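Local coordinates for protein glycosaminoglycan xylosylkinase (Hydra vulgaris, PDB 5XOM) that probably phosphorylates the xylose of the glycosaminoglycan-protein linkage region as a secretory-pathway kinase of the Fam20 family, at residues Ser313-Cys318 with Asp373-Cys378; Leu263-Ile268 with Arg320-Thr325; Ala80-Ala85 with Leu165-Lys170; Ile158-Glu163 with Val204-Ala209. One frame throughout, in Å; residues are numbered along the deposited sequence.

The four contacts form two pairs on opposite sides of the chain's centre. Contacts 1 and 2, centres about 10 Å apart, adjoin in the Fam20 kinase region: Leu315 of contact 1 lies against both Ile264 and Arg320 of contact 2, and Val375 reaches Leu321. Contacts 3 and 4, centres about 11 Å apart, belong to one five-stranded antiparallel sheet: contact 4 pairs outer strand 153-159 with 205-212, and contact 3 ties the other outer strand, 82-86, to the loop that follows helix 160-164; Ile82 meets Ile158 there. Centres of contacts from different pairs are about 38 to 47 Å apart. An N-acetylglucosamine, probably part of a surface glycan rather than a substrate, lies about 6 Å from the side chain of Val204.

Contact 1: Ser313-Cys318 with Asp373-Cys378; sequences SPLVQC and DAVEKC
Leu315 gives the largest share of this helix-helix contact, sending its CD2 methyl towards Ala374 and Val375. CD2 lies 3.7 Å from CG2 of Val375 and 4.2 Å from CB of Ala374, and the Leu315 and Val375 side chains cross at about a right angle. With CG of Leu315 trans to its backbone N (chi1 174°), the branched end extends across to the facing helix. CB of Ala374 also receives CG2 of Val316 at 4.2 Å, so this small side chain is touched by two consecutive residues; the CA atoms of Val316 and Ala374 are 6.4 Å apart. One turn further on, Cys378 directs SG back at the backbone of the other helix, 3.6 Å from the carbonyl O of Leu315, a packing contact. The same sulfur forms a disulfide with Cys319, immediately after helix 313-318, so a covalent link backs up the modest apolar surface. The segment axes run nearly parallel, crossing at 18° with a closest approach of 9.5 Å. Behind Leu315, helix 259-273 packs on helix 313-318 through Ile264, and Trp227 covers Ser313, Pro314 and Cys318. Cys318 is disulfide-bonded to Cys245, so adjacent cysteines at the C-terminal end of helix 313-318 tie it to helix 244-248 and to helix 358-382.

Contact 2: Leu263-Ile268 with Arg320-Thr325; sequences LIDTSI and RLRSST
Asp265 reaches Arg322 and Thr325 with the two oxygens of one carboxylate. OD1 accepts from OG1 of Thr325 at 2.6 Å, the hydroxyl lying above the carboxylate plane, 37° out of it. OD2 forms a salt bridge with NH1 of Arg322 at 2.7 Å; as a hydrogen bond it is weak, bent to 122° at the proton, and although OD2 sits in plane at the guanidinium edge, the two flat groups are turned 65° apart. A water donates to OD1 of Asp265 at 2.6 Å and accepts from the backbone N of Arg322 at 3.0 Å. Beside this polar cluster, CD1 of Ile264 presses on the carbonyl O of Arg320 at 3.2 Å, and CD1 of Ile268 meets CD1 of Leu321 at 3.9 Å. Helix 259-273 probably corresponds to helix αE of protein kinases, and here its side faces the start of helix 323-334: Arg322 is the N-cap and Thr325 lies in the first turn. An alanine in place of Asp265 would probably leave the Thr325 hydroxyl and the bridging water without their acceptor and take one carboxylate from Arg322. Further out, Arg149 makes a second salt bridge to OD2 of Asp265, while Asp262 and Asp391 position the guanidinium of Arg322. Leu321 pairs its backbone with Val387 and Ile389, forming a small parallel sheet with strand 388-389.

Contact 3: Ala80-Ala85 with Leu165-Lys170; sequences AKITQA and LPVAAK
A single backbone bridge joins Ala85, on strand 82-86, an outer strand of the five-stranded antiparallel sheet, to Ala168 in the loop before helix 170-173. Two hydrogen bonds make it. Ala85 N donates to Val167 O at 3.2 Å, bent to 141° and from well above the carbonyl plane; Ala169 N returns a straighter bond to Ala85 O at 2.8 Å, almost in line with the carbonyl. On its other side the strand pairs with 96-100, where Thr83 and Gln84 both bond to Ser99, consistent with a beta bulge. Val167 packs over this irregular stretch. Its CB rests 3.4 Å from Thr83 O; with chi1 -61°, CG2 lies between the backbone N and the carbonyl carbon, the crowded position, and faces CG2 of Ile82 at 4.2 Å and CB of Ala85. A glycine here would probably open a gap over the Thr83 carbonyl and leave the loop held to the strand mainly by its backbone bonds. A water links Gln84 OE1, at 2.7 Å, with Val167 O, at 3.1 Å, giving that carbonyl a second donor.

Contact 4: Ile158-Glu163 with Val204-Ala209; sequences INLAAE and VTMEGA
Val204 meets the segment 158-163 where a strand gives way to a helical turn. Its carbonyl O accepts from Leu160 N at 2.9 Å, and its two methyls divide the work: CG2 lies beside the Asn159 amide, 3.8 Å from OD1, and CG1 is near CB of Ala161. The Val204 and Asn159 side chains point the same way. With chi1 -179°, CG of Asn159 stands anti to the backbone N and OD1 comes over the following turn, capping it by accepting from Ala162 N at 2.7 Å, while Asn159 N donates to OE2 of Glu163. Thr205 forms a non-hydrogen-bonded antiparallel pair with Asn159, their side chains on one face of the sheet, and its CA approaches Ile158 O at 3.4 Å in a CH...O contact. Met206 follows with the hydrogen-bonded pair: Met206 N to Ile158 O at 2.7 Å and Ile158 N to Met206 O at 2.8 Å, both nearly straight at the proton. On the face shared by Ile158 and Met206, the methionine crosses Leu160 at a slant, CB 4.0 Å from CG of Leu160 and CE as close to CD1. Glu207 turns away to Arg117 and His132, and Gly208 continues the pairing with Arg156 of strand 153-159. Strand 205-212 lies between 153-159 and 106-112, whose Phe110 touches Ile158 and Met206, while Leu184 and Phe186 of strand 184-186 touch Leu160 and Met206, respectively.

Contact 1: Ser313-Cys318 with Asp373-Cys378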
loop_
_atom_site.group_PDB
_atom_site.type_symbol
_atom_site.label_atom_id
_atom_site.label_comp_id
_atom_site.label_asym_id
_atom_site.label_seq_id
_atom_site.Cartn_x
_atom_site.Cartn_y
_atom_site.Cartn_z
ATOM N N SER A 313 23.415 24.263 6.421
ATOM C CA SER A 313 23.345 25.392 7.347
ATOM C C SER A 313 22.093 25.423 8.219
ATOM O O SER A 313 22.226 25.735 9.415
ATOM C CB SER A 313 23.471 26.709 6.573
ATOM O OG SER A 313 24.822 26.988 6.267
ATOM N N PRO A 314 20.880 25.135 7.722
ATOM C CA PRO A 314 19.730 25.099 8.641
ATOM C C PRO A 314 19.923 24.129 9.792
ATOM O O PRO A 314 19.592 24.468 10.932
ATOM C CB PRO A 314 18.569 24.677 7.730
ATOM C CG PRO A 314 18.968 25.160 6.387
ATOM C CD PRO A 314 20.451 24.957 6.322
ATOM N N LEU A 315 20.481 22.940 9.539
ATOM C CA LEU A 315 20.704 22.011 10.639
ATOM C C LEU A 315 21.844 22.474 11.536
ATOM O O LEU A 315 21.724 22.436 12.765
ATOM C CB LEU A 315 20.986 20.603 10.106
ATOM C CG LEU A 315 21.383 19.590 11.180
ATOM C CD1 LEU A 315 20.170 19.180 11.998
ATOM C CD2 LEU A 315 22.037 18.377 10.536
ATOM N N VAL A 316 22.942 22.942 10.940
ATOM C CA VAL A 316 24.132 23.277 11.721
ATOM C C VAL A 316 23.886 24.503 12.595
ATOM O O VAL A 316 24.340 24.562 13.744
ATOM C CB VAL A 316 25.339 23.479 10.785
ATOM C CG1 VAL A 316 26.526 24.039 11.548
ATOM C CG2 VAL A 316 25.716 22.158 10.119
ATOM N N GLN A 317 23.169 25.498 12.071
ATOM C CA GLN A 317 22.955 26.720 12.836
ATOM C C GLN A 317 21.783 26.592 13.805
ATOM O O GLN A 317 21.826 27.159 14.902
ATOM C CB GLN A 317 22.764 27.908 11.890
ATOM C CG GLN A 317 24.046 28.288 11.142
ATOM C CD GLN A 317 23.874 29.486 10.231
ATOM O OE1 GLN A 317 22.760 29.850 9.860
ATOM N NE2 GLN A 317 24.983 30.126 9.877
ATOM N N CYS A 318 20.734 25.853 13.433
ATOM C CA CYS A 318 19.559 25.737 14.291
ATOM C C CYS A 318 19.690 24.644 15.346
ATOM O O CYS A 318 19.134 24.784 16.442
ATOM C CB CYS A 318 18.304 25.465 13.448
ATOM S SG CYS A 318 17.807 26.822 12.338
ATOM N N ASP A 373 27.760 13.355 11.763
ATOM C CA ASP A 373 28.717 14.173 12.500
ATOM C C ASP A 373 28.110 15.516 12.891
ATOM O O ASP A 373 28.281 15.983 14.024
ATOM C CB ASP A 373 29.986 14.379 11.670
ATOM C CG ASP A 373 30.762 13.091 11.451
ATOM O OD1 ASP A 373 30.469 12.088 12.140
ATOM O OD2 ASP A 373 31.665 13.085 10.586
ATOM N N ALA A 374 27.419 16.167 11.951
ATOM C CA ALA A 374 26.813 17.463 12.244
ATOM C C ALA A 374 25.762 17.347 13.340
ATOM O O ALA A 374 25.672 18.214 14.220
ATOM C CB ALA A 374 26.200 18.061 10.977
ATOM N N VAL A 375 24.968 16.276 13.308
ATOM C CA VAL A 375 23.952 16.072 14.332
ATOM C C VAL A 375 24.607 15.794 15.679
ATOM O O VAL A 375 24.213 16.359 16.706
ATOM C CB VAL A 375 22.995 14.938 13.915
ATOM C CG1 VAL A 375 22.137 14.496 15.095
ATOM C CG2 VAL A 375 22.124 15.372 12.746
ATOM N N GLU A 376 25.636 14.940 15.694
ATOM C CA GLU A 376 26.332 14.644 16.941
ATOM C C GLU A 376 27.000 15.893 17.508
ATOM O O GLU A 376 27.079 16.064 18.731
ATOM C CB GLU A 376 27.344 13.519 16.731
ATOM C CG GLU A 376 26.711 12.134 16.870
ATOM C CD GLU A 376 27.549 11.024 16.260
ATOM O OE1 GLU A 376 28.719 11.282 15.904
ATOM O OE2 GLU A 376 27.026 9.896 16.115
ATOM N N LYS A 377 27.504 16.774 16.637
ATOM C CA LYS A 377 28.031 18.048 17.116
ATOM C C LYS A 377 26.939 18.900 17.750
ATOM O O LYS A 377 27.182 19.593 18.747
ATOM C CB LYS A 377 28.689 18.822 15.975
ATOM C CG LYS A 377 29.227 20.172 16.417
ATOM C CD LYS A 377 29.958 20.908 15.306
ATOM C CE LYS A 377 30.775 22.058 15.877
ATOM N NZ LYS A 377 31.853 22.499 14.953
ATOM N N CYS A 378 25.727 18.872 17.183
ATOM C CA CYS A 378 24.612 19.579 17.808
ATOM C C CYS A 378 24.304 19.013 19.185
ATOM O O CYS A 378 24.027 19.768 20.125
ATOM C CB CYS A 378 23.369 19.517 16.913
ATOM S SG CYS A 378 23.322 20.738 15.573
#

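Contact 2: Leu263-Ile268 with Arg320-Thr325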
loop_
_atom_site.group_PDB
_atom_site.type_symbol
_atom_site.label_atom_id
_atom_site.label_comp_id
_atom_site.label_asym_id
_atom_site.label_seq_id
_atom_site.Cartn_x
_atom_site.Cartn_y
_atom_site.Cartn_z
ATOM N N LEU A 263 12.381 22.567 6.653
ATOM C CA LEU A 263 13.562 23.074 5.959
ATOM C C LEU A 263 14.835 22.384 6.426
ATOM O O LEU A 263 15.782 22.240 5.645
ATOM C CB LEU A 263 13.697 24.586 6.144
ATOM C CG LEU A 263 12.589 25.476 5.576
ATOM C CD1 LEU A 263 12.889 26.941 5.858
ATOM C CD2 LEU A 263 12.402 25.240 4.083
ATOM N N ILE A 264 14.869 21.927 7.679
ATOM C CA ILE A 264 16.029 21.182 8.155
ATOM C C ILE A 264 16.056 19.785 7.538
ATOM O O ILE A 264 17.115 19.308 7.105
ATOM C CB ILE A 264 16.042 21.152 9.694
ATOM C CG1 ILE A 264 16.139 22.586 10.238
ATOM C CG2 ILE A 264 17.200 20.314 10.197
ATOM C CD1 ILE A 264 16.076 22.712 11.757
ATOM N N ASP A 265 14.900 19.107 7.481
ATOM C CA ASP A 265 14.786 17.864 6.717
ATOM C C ASP A 265 15.303 18.048 5.297
ATOM O O ASP A 265 16.122 17.262 4.805
ATOM C CB ASP A 265 13.328 17.391 6.655
ATOM C CG ASP A 265 12.860 16.694 7.924
ATOM O OD1 ASP A 265 13.699 16.355 8.783
ATOM O OD2 ASP A 265 11.634 16.464 8.038
ATOM N N THR A 266 14.800 19.078 4.612
ATOM C CA THR A 266 15.127 19.278 3.207
ATOM C C THR A 266 16.583 19.693 3.017
ATOM O O THR A 266 17.171 19.407 1.967
ATOM C CB THR A 266 14.161 20.299 2.598
ATOM O OG1 THR A 266 12.831 19.764 2.637
ATOM C CG2 THR A 266 14.518 20.616 1.146
ATOM N N SER A 267 17.186 20.350 4.013
ATOM C CA SER A 267 18.604 20.677 3.896
ATOM C C SER A 267 19.465 19.423 3.975
ATOM O O SER A 267 20.500 19.339 3.305
ATOM C CB SER A 267 19.014 21.675 4.978
ATOM O OG SER A 267 19.156 21.040 6.236
ATOM N N ILE A 268 19.040 18.433 4.761
ATOM C CA ILE A 268 19.733 17.150 4.794
ATOM C C ILE A 268 19.583 16.436 3.457
ATOM O O ILE A 268 20.553 15.907 2.900
ATOM C CB ILE A 268 19.200 16.290 5.955
ATOM C CG1 ILE A 268 19.655 16.866 7.298
ATOM C CG2 ILE A 268 19.632 14.833 5.804
ATOM C CD1 ILE A 268 18.931 16.270 8.485
ATOM N N ARG A 320 18.247 21.808 15.524
ATOM C CA ARG A 320 16.981 21.149 15.785
ATOM C C ARG A 320 16.785 20.090 14.712
ATOM O O ARG A 320 17.171 20.287 13.553
ATOM C CB ARG A 320 15.825 22.154 15.793
ATOM C CG ARG A 320 16.033 23.291 16.803
ATOM C CD ARG A 320 15.072 24.448 16.575
ATOM N NE ARG A 320 13.678 24.031 16.652
ATOM C CZ ARG A 320 12.992 23.951 17.790
ATOM N NH1 ARG A 320 13.573 24.275 18.939
ATOM N NH2 ARG A 320 11.725 23.554 17.775
ATOM N N LEU A 321 16.204 18.962 15.094
ATOM C CA LEU A 321 16.039 17.862 14.159
ATOM C C LEU A 321 14.795 17.091 14.544
ATOM O O LEU A 321 14.633 16.711 15.707
ATOM C CB LEU A 321 17.259 16.932 14.149
ATOM C CG LEU A 321 17.175 15.707 13.225
ATOM C CD1 LEU A 321 16.912 16.105 11.774
ATOM C CD2 LEU A 321 18.438 14.864 13.325
ATOM N N ARG A 322 13.921 16.878 13.565
ATOM C CA ARG A 322 12.692 16.143 13.815
ATOM C C ARG A 322 13.003 14.709 14.207
ATOM O O ARG A 322 13.879 14.064 13.625
ATOM C CB ARG A 322 11.799 16.176 12.583
ATOM C CG ARG A 322 10.627 15.211 12.640
ATOM C CD ARG A 322 9.634 15.479 11.514
ATOM N NE ARG A 322 8.985 16.780 11.637
ATOM C CZ ARG A 322 9.002 17.705 10.689
ATOM N NH1 ARG A 322 9.633 17.495 9.534
ATOM N NH2 ARG A 322 8.382 18.868 10.874
ATOM N N SER A 323 12.258 14.208 15.195
ATOM C CA SER A 323 12.564 12.912 15.788
ATOM C C SER A 323 12.482 11.786 14.762
ATOM O O SER A 323 13.365 10.924 14.711
ATOM C CB SER A 323 11.632 12.644 16.970
ATOM O OG SER A 323 11.862 11.359 17.528
ATOM N N SER A 324 11.407 11.750 13.964
ATOM C CA SER A 324 11.267 10.684 12.971
ATOM C C SER A 324 12.415 10.702 11.964
ATOM O O SER A 324 12.880 9.644 11.523
ATOM C CB SER A 324 9.922 10.784 12.246
ATOM O OG SER A 324 9.715 12.068 11.688
ATOM N N THR A 325 12.869 11.896 11.573
ATOM C CA THR A 325 14.004 11.999 10.659
ATOM C C THR A 325 15.258 11.395 11.281
ATOM O O THR A 325 15.978 10.623 10.638
ATOM C CB THR A 325 14.242 13.462 10.281
ATOM O OG1 THR A 325 13.058 14.000 9.680
ATOM C CG2 THR A 325 15.389 13.572 9.276
HETATM O O HOH W 1 14.087 17.944 10.786
#

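Contact 3: Ala80-Ala85 with Leu165-Lys170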
loop_
_atom_site.group_PDB
_atom_site.type_symbol
_atom_site.label_atom_id
_atom_site.label_comp_id
_atom_site.label_asym_id
_atom_site.label_seq_id
_atom_site.Cartn_x
_atom_site.Cartn_y
_atom_site.Cartn_z
ATOM N N ALA A 80 2.616 5.768 -21.275
ATOM C CA ALA A 80 1.465 6.531 -21.748
ATOM C C ALA A 80 1.782 7.305 -23.024
ATOM O O ALA A 80 2.874 7.857 -23.187
ATOM C CB ALA A 80 0.986 7.500 -20.667
ATOM N N LYS A 81 0.808 7.334 -23.930
ATOM C CA LYS A 81 0.922 8.110 -25.158
ATOM C C LYS A 81 0.926 9.605 -24.861
ATOM O O LYS A 81 0.154 10.095 -24.032
ATOM C CB LYS A 81 -0.234 7.766 -26.101
ATOM C CG LYS A 81 -0.275 8.580 -27.388
ATOM C CD LYS A 81 -1.433 8.152 -28.284
ATOM C CE LYS A 81 -1.444 8.938 -29.589
ATOM N NZ LYS A 81 -1.731 10.386 -29.373
ATOM N N ILE A 82 1.797 10.334 -25.552
ATOM C CA ILE A 82 1.866 11.786 -25.438
ATOM C C ILE A 82 0.855 12.399 -26.400
ATOM O O ILE A 82 0.935 12.191 -27.615
ATOM C CB ILE A 82 3.285 12.292 -25.733
ATOM C CG1 ILE A 82 4.269 11.738 -24.698
ATOM C CG2 ILE A 82 3.321 13.821 -25.770
ATOM C CD1 ILE A 82 5.726 11.980 -25.057
ATOM N N THR A 83 -0.086 13.178 -25.864
ATOM C CA THR A 83 -1.115 13.779 -26.701
ATOM C C THR A 83 -0.874 15.250 -26.995
ATOM O O THR A 83 -1.421 15.759 -27.976
ATOM C CB THR A 83 -2.501 13.614 -26.057
ATOM O OG1 THR A 83 -2.553 14.346 -24.829
ATOM C CG2 THR A 83 -2.795 12.149 -25.781
ATOM N N GLN A 84 -0.063 15.936 -26.191
ATOM C CA GLN A 84 0.294 17.329 -26.437
ATOM C C GLN A 84 1.704 17.561 -25.919
ATOM O O GLN A 84 2.161 16.869 -25.008
ATOM C CB GLN A 84 -0.656 18.322 -25.743
ATOM C CG GLN A 84 -2.142 18.054 -25.910
ATOM C CD GLN A 84 -2.632 18.337 -27.314
ATOM O OE1 GLN A 84 -1.941 18.977 -28.111
ATOM N NE2 GLN A 84 -3.825 17.845 -27.633
ATOM N N ALA A 85 2.383 18.552 -26.497
ATOM C CA ALA A 85 3.712 18.934 -26.041
ATOM C C ALA A 85 3.908 20.429 -26.254
ATOM O O ALA A 85 3.552 20.959 -27.307
ATOM C CB ALA A 85 4.809 18.150 -26.777
ATOM N N LEU A 165 6.856 15.810 -32.208
ATOM C CA LEU A 165 6.584 16.726 -33.314
ATOM C C LEU A 165 5.136 16.723 -33.799
ATOM O O LEU A 165 4.599 17.819 -34.030
ATOM C CB LEU A 165 7.535 16.439 -34.484
ATOM C CG LEU A 165 8.978 16.910 -34.336
ATOM C CD1 LEU A 165 9.756 16.643 -35.620
ATOM C CD2 LEU A 165 9.020 18.389 -33.979
ATOM N N PRO A 166 4.448 15.588 -33.966
ATOM C CA PRO A 166 3.069 15.660 -34.479
ATOM C C PRO A 166 2.054 16.231 -33.497
ATOM O O PRO A 166 0.895 16.416 -33.886
ATOM C CB PRO A 166 2.733 14.198 -34.829
ATOM C CG PRO A 166 3.786 13.367 -34.221
ATOM C CD PRO A 166 4.971 14.208 -33.944
ATOM N N VAL A 167 2.431 16.546 -32.256
ATOM C CA VAL A 167 1.483 17.109 -31.298
ATOM C C VAL A 167 2.087 18.328 -30.619
ATOM O O VAL A 167 1.547 18.823 -29.625
ATOM C CB VAL A 167 1.049 16.078 -30.235
ATOM C CG1 VAL A 167 0.345 14.885 -30.874
ATOM C CG2 VAL A 167 2.243 15.632 -29.394
ATOM N N ALA A 168 3.195 18.830 -31.154
ATOM C CA ALA A 168 3.899 19.928 -30.509
ATOM C C ALA A 168 3.214 21.247 -30.828
ATOM O O ALA A 168 2.902 21.530 -31.988
ATOM C CB ALA A 168 5.356 19.979 -30.971
ATOM N N ALA A 169 3.007 22.067 -29.805
ATOM C CA ALA A 169 2.539 23.417 -30.054
ATOM C C ALA A 169 3.614 24.220 -30.775
ATOM O O ALA A 169 4.810 23.927 -30.677
ATOM C CB ALA A 169 2.157 24.113 -28.749
ATOM N N LYS A 170 3.174 25.255 -31.502
ATOM C CA LYS A 170 4.128 26.074 -32.237
ATOM C C LYS A 170 5.238 26.624 -31.358
ATOM O O LYS A 170 6.387 26.723 -31.800
ATOM C CB LYS A 170 3.471 27.274 -32.899
ATOM C CG LYS A 170 3.946 27.458 -34.284
ATOM C CD LYS A 170 3.856 28.932 -34.498
ATOM C CE LYS A 170 4.254 29.266 -35.900
ATOM N NZ LYS A 170 4.157 30.716 -35.973
HETATM O O HOH W 2 -0.148 20.960 -28.191
#

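Contact 4: Ile158-Glu163 with Val204-Ala209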
loop_
_atom_site.group_PDB
_atom_site.type_symbol
_atom_site.label_atom_id
_atom_site.label_comp_id
_atom_site.label_asym_id
_atom_site.label_seq_id
_atom_site.Cartn_x
_atom_site.Cartn_y
_atom_site.Cartn_z
ATOM N N ILE A 158 12.398 9.087 -25.572
ATOM C CA ILE A 158 11.340 9.724 -26.353
ATOM C C ILE A 158 11.756 9.764 -27.814
ATOM O O ILE A 158 12.817 10.307 -28.145
ATOM C CB ILE A 158 11.055 11.149 -25.852
ATOM C CG1 ILE A 158 10.684 11.153 -24.362
ATOM C CG2 ILE A 158 9.957 11.774 -26.689
ATOM C CD1 ILE A 158 9.314 10.581 -24.065
ATOM N N ASN A 159 10.924 9.212 -28.696
ATOM C CA ASN A 159 11.116 9.407 -30.133
ATOM C C ASN A 159 10.542 10.771 -30.497
ATOM O O ASN A 159 9.326 10.927 -30.629
ATOM C CB ASN A 159 10.438 8.300 -30.932
ATOM C CG ASN A 159 10.642 8.457 -32.435
ATOM O OD1 ASN A 159 10.595 9.560 -32.979
ATOM N ND2 ASN A 159 10.861 7.344 -33.110
ATOM N N LEU A 160 11.412 11.766 -30.678
ATOM C CA LEU A 160 10.925 13.120 -30.923
ATOM C C LEU A 160 10.132 13.200 -32.221
ATOM O O LEU A 160 9.121 13.907 -32.292
ATOM C CB LEU A 160 12.087 14.113 -30.959
ATOM C CG LEU A 160 12.877 14.352 -29.673
ATOM C CD1 LEU A 160 14.063 15.255 -29.973
ATOM C CD2 LEU A 160 11.978 14.957 -28.592
ATOM N N ALA A 161 10.561 12.465 -33.252
ATOM C CA ALA A 161 9.892 12.546 -34.546
ATOM C C ALA A 161 8.492 11.947 -34.492
ATOM O O ALA A 161 7.543 12.533 -35.020
ATOM C CB ALA A 161 10.733 11.853 -35.619
ATOM N N ALA A 162 8.333 10.791 -33.846
ATOM C CA ALA A 162 7.044 10.109 -33.831
ATOM C C ALA A 162 6.116 10.571 -32.712
ATOM O O ALA A 162 4.896 10.579 -32.902
ATOM C CB ALA A 162 7.250 8.594 -33.713
ATOM N N GLU A 163 6.649 10.970 -31.558
ATOM C CA GLU A 163 5.818 11.240 -30.389
ATOM C C GLU A 163 5.624 12.713 -30.070
ATOM O O GLU A 163 4.571 13.074 -29.545
ATOM C CB GLU A 163 6.411 10.570 -29.144
ATOM C CG GLU A 163 6.601 9.074 -29.235
ATOM C CD GLU A 163 7.129 8.497 -27.930
ATOM O OE1 GLU A 163 6.323 8.298 -26.996
ATOM O OE2 GLU A 163 8.351 8.257 -27.829
ATOM N N VAL A 204 16.983 10.585 -33.450
ATOM C CA VAL A 204 15.728 11.188 -33.006
ATOM C C VAL A 204 15.284 10.714 -31.631
ATOM O O VAL A 204 14.206 11.113 -31.174
ATOM C CB VAL A 204 14.591 10.973 -34.030
ATOM C CG1 VAL A 204 14.968 11.539 -35.389
ATOM C CG2 VAL A 204 14.253 9.505 -34.149
ATOM N N THR A 205 16.067 9.887 -30.949
ATOM C CA THR A 205 15.669 9.317 -29.660
ATOM C C THR A 205 16.288 10.143 -28.538
ATOM O O THR A 205 17.514 10.169 -28.383
ATOM C CB THR A 205 16.091 7.854 -29.560
ATOM O OG1 THR A 205 15.501 7.132 -30.655
ATOM C CG2 THR A 205 15.632 7.233 -28.241
ATOM N N MET A 206 15.450 10.815 -27.751
ATOM C CA MET A 206 15.946 11.689 -26.697
ATOM C C MET A 206 15.642 11.098 -25.328
ATOM O O MET A 206 14.478 10.842 -24.990
ATOM C CB MET A 206 15.366 13.096 -26.831
ATOM C CG MET A 206 15.794 14.046 -25.723
ATOM S SD MET A 206 14.938 15.619 -25.813
ATOM C CE MET A 206 16.080 16.566 -26.767
ATOM N N GLU A 207 16.699 10.889 -24.551
ATOM C CA GLU A 207 16.599 10.432 -23.176
ATOM C C GLU A 207 16.237 11.598 -22.265
ATOM O O GLU A 207 16.745 12.714 -22.428
ATOM C CB GLU A 207 17.937 9.813 -22.755
ATOM C CG GLU A 207 18.021 9.316 -21.324
ATOM C CD GLU A 207 19.432 8.871 -20.937
ATOM O OE1 GLU A 207 19.811 9.041 -19.759
ATOM O OE2 GLU A 207 20.169 8.370 -21.811
ATOM N N GLY A 208 15.368 11.338 -21.294
ATOM C CA GLY A 208 15.036 12.363 -20.327
ATOM C C GLY A 208 14.258 11.794 -19.160
ATOM O O GLY A 208 14.058 10.583 -19.050
ATOM N N ALA A 209 13.821 12.695 -18.283
ATOM C CA ALA A 209 13.045 12.354 -17.100
ATOM C C ALA A 209 11.684 13.030 -17.170
ATOM O O ALA A 209 11.578 14.184 -17.593
ATOM C CB ALA A 209 13.776 12.781 -15.815
#